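PDB 5BSZ: N-methyltransferase, which probably transfers a methyl group from S-adenosylmethionine to the amino nitrogen of a deoxysugar on the way to kedarcidin. Local coordinates for residues A63-V66 / E67-D71. Numbering follows the deposited sequence.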
ATOM      1  N   ALA A  63      10.128 -17.847 -30.784  1.00 20.87           N
ATOM      2  CA  ALA A  63      11.516 -17.644 -31.197  1.00 23.23           C
ATOM      3  C   ALA A  63      12.231 -18.975 -31.321  1.00 26.31           C
ATOM      4  O   ALA A  63      13.042 -19.158 -32.234  1.00 22.46           O
ATOM      5  CB  ALA A  63      12.242 -16.686 -30.251  1.00 24.23           C
ATOM      6  N   HIS A  64      11.896 -19.939 -30.460  1.00 23.01           N
ATOM      7  CA  HIS A  64      12.329 -21.312 -30.709  1.00 21.61           C
ATOM      8  C   HIS A  64      11.622 -22.034 -31.826  1.00 23.57           C
ATOM      9  O   HIS A  64      12.230 -22.750 -32.624  1.00 30.76           O
ATOM     10  CB  HIS A  64      12.284 -22.164 -29.431  1.00 25.84           C
ATOM     11  CG  HIS A  64      13.171 -21.622 -28.349  1.00 28.27           C
ATOM     12  ND1 HIS A  64      14.434 -22.100 -28.118  1.00 33.64           N
ATOM     13  CD2 HIS A  64      12.998 -20.600 -27.478  1.00 34.56           C
ATOM     14  CE1 HIS A  64      14.988 -21.434 -27.120  1.00 36.62           C
ATOM     15  NE2 HIS A  64      14.136 -20.511 -26.719  1.00 35.79           N
ATOM     16  N   LEU A  65      10.321 -21.899 -31.888  1.00 23.62           N
ATOM     17  CA  LEU A  65       9.581 -22.695 -32.823  1.00 21.54           C
ATOM     18  C   LEU A  65       9.787 -22.295 -34.299  1.00 23.13           C
ATOM     19  O   LEU A  65       9.656 -23.134 -35.184  1.00 23.42           O
ATOM     20  CB  LEU A  65       8.133 -22.605 -32.439  1.00 20.72           C
ATOM     21  CG  LEU A  65       7.825 -23.480 -31.192  1.00 22.34           C
ATOM     22  CD1 LEU A  65       6.561 -22.913 -30.581  1.00 22.29           C
ATOM     23  CD2 LEU A  65       7.576 -24.934 -31.507  1.00 25.34           C
ATOM     24  N   VAL A  66      10.113 -21.036 -34.553  1.00 24.33           N
ATOM     25  CA  VAL A  66      10.100 -20.538 -35.901  1.00 24.22           C
ATOM     26  C   VAL A  66      11.151 -21.209 -36.777  1.00 24.97           C
ATOM     27  O   VAL A  66      10.956 -21.238 -37.986  1.00 22.05           O
ATOM     28  CB  VAL A  66      10.276 -19.002 -36.081  1.00 25.18           C
ATOM     29  CG1 VAL A  66       9.097 -18.228 -35.545  1.00 37.01           C
ATOM     30  CG2 VAL A  66      11.655 -18.510 -35.614  1.00 28.98           C
ATOM     31  N   GLU A  67      12.243 -21.719 -36.216  1.00 27.76           N
ATOM     32  CA  GLU A  67      13.216 -22.477 -37.035  1.00 32.72           C
ATOM     33  C   GLU A  67      12.534 -23.667 -37.708  1.00 31.68           C
ATOM     34  O   GLU A  67      12.840 -24.076 -38.846  1.00 29.47           O
ATOM     35  CB  GLU A  67      14.342 -23.050 -36.170  1.00 44.39           C
ATOM     36  CG  GLU A  67      14.664 -22.295 -34.893  1.00 54.44           C
ATOM     37  CD  GLU A  67      15.941 -22.817 -34.249  1.00 64.65           C
ATOM     38  OE1 GLU A  67      16.498 -22.062 -33.431  1.00 48.43           O
ATOM     39  OE2 GLU A  67      16.394 -23.952 -34.569  1.00 71.11           O
ATOM     40  N   HIS A  68      11.583 -24.245 -36.983  1.00 23.65           N
ATOM     41  CA  HIS A  68      10.933 -25.459 -37.489  1.00 22.33           C
ATOM     42  C   HIS A  68       9.659 -25.124 -38.215  1.00 19.89           C
ATOM     43  O   HIS A  68       9.242 -25.858 -39.110  1.00 23.11           O
ATOM     44  CB  HIS A  68      10.724 -26.440 -36.316  1.00 23.42           C
ATOM     45  CG  HIS A  68      12.001 -26.742 -35.598  1.00 24.95           C
ATOM     46  ND1 HIS A  68      13.064 -27.367 -36.225  1.00 26.67           N
ATOM     47  CD2 HIS A  68      12.447 -26.398 -34.359  1.00 25.29           C
ATOM     48  CE1 HIS A  68      14.088 -27.441 -35.389  1.00 26.63           C
ATOM     49  NE2 HIS A  68      13.734 -26.877 -34.247  1.00 29.58           N
ATOM     50  N   PHE A  69       9.015 -24.034 -37.797  1.00 21.41           N
ATOM     51  CA  PHE A  69       7.699 -23.684 -38.292  1.00 19.50           C
ATOM     52  C   PHE A  69       7.817 -22.255 -38.806  1.00 21.64           C
ATOM     53  O   PHE A  69       7.358 -21.316 -38.162  1.00 20.60           O
ATOM     54  CB  PHE A  69       6.631 -23.811 -37.207  1.00 24.84           C
ATOM     55  CG  PHE A  69       6.522 -25.204 -36.650  1.00 23.92           C
ATOM     56  CD1 PHE A  69       5.833 -26.188 -37.329  1.00 26.83           C
ATOM     57  CD2 PHE A  69       7.128 -25.516 -35.447  1.00 23.10           C
ATOM     58  CE1 PHE A  69       5.749 -27.469 -36.806  1.00 30.52           C
ATOM     59  CE2 PHE A  69       7.061 -26.784 -34.909  1.00 17.89           C
ATOM     60  CZ  PHE A  69       6.369 -27.770 -35.585  1.00 26.38           C
ATOM     61  N   PRO A  70       8.511 -22.083 -39.947  1.00 23.63           N
ATOM     62  CA  PRO A  70       8.886 -20.726 -40.382  1.00 25.36           C
ATOM     63  C   PRO A  70       7.679 -19.837 -40.717  1.00 20.79           C
ATOM     64  O   PRO A  70       7.827 -18.634 -40.733  1.00 21.61           O
ATOM     65  CB  PRO A  70       9.789 -20.993 -41.609  1.00 28.37           C
ATOM     66  CG  PRO A  70       9.379 -22.358 -42.122  1.00 26.84           C
ATOM     67  CD  PRO A  70       9.113 -23.110 -40.821  1.00 26.15           C
ATOM     68  N   ASP A  71       6.492 -20.380 -40.942  1.00 17.51           N
ATOM     69  CA  ASP A  71       5.303 -19.538 -41.242  1.00 18.89           C
ATOM     70  C   ASP A  71       4.474 -19.529 -39.924  1.00 18.34           C
ATOM     71  O   ASP A  71       3.605 -20.373 -39.695  1.00 20.36           O
ATOM     72  CB  ASP A  71       4.559 -20.132 -42.443  1.00 17.35           C
ATOM     73  CG  ASP A  71       3.179 -19.547 -42.700  1.00 18.22           C
ATOM     74  OD1 ASP A  71       2.904 -18.395 -42.308  1.00 22.78           O
ATOM     75  OD2 ASP A  71       2.322 -20.265 -43.300  1.00 21.24           O
TER
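Leu65 and Phe69 meet on the buried side of the turn that follows helix 60-65, the leucine methyl CD2 lying 3.9 Å from ring atom CE2 of the phenylalanine and about as close to its CD2. The two side chains slant across one another, and both have CG anti to their own carbonyl carbon (chi1 -76° and -60°), which brings the leucine branch against the phenyl ring; Phe69 also packs on Leu51 of strand 50-54 and Val41 of helix 30-44. The carbonyl oxygen of Leu65 accepts two backbone hydrogen bonds. Phe69 N donates to Leu65 O at 2.8 Å and His68 N to the same oxygen at 2.9 Å, so one oxygen serves both amides. Leu65 O also lies 3.5 Å from Phe69 CD2, at the ring edge. The chain thereby turns from helix 60-65 into strand 71-76, one helix-to-strand connection of the Rossmann-like methyltransferase fold; bound S-adenosyl-L-homocysteine lies about 9 Å from the Leu65 side chain, too far for direct contact. Farther round the turn, Val66 O receives a CA-H...O contact from Pro70 CA at 3.2 Å, bent to 129° at the hydrogen. The outer side is looser. Exposed Glu67 touches the preceding turn through its aliphatic part, CG being 3.4 Å from His64 O, and its CB lies over one face of the His68 imidazole. Its carboxylate stays apart from the other histidine, with Glu67 OE1 5.7 Å from His64 ND1.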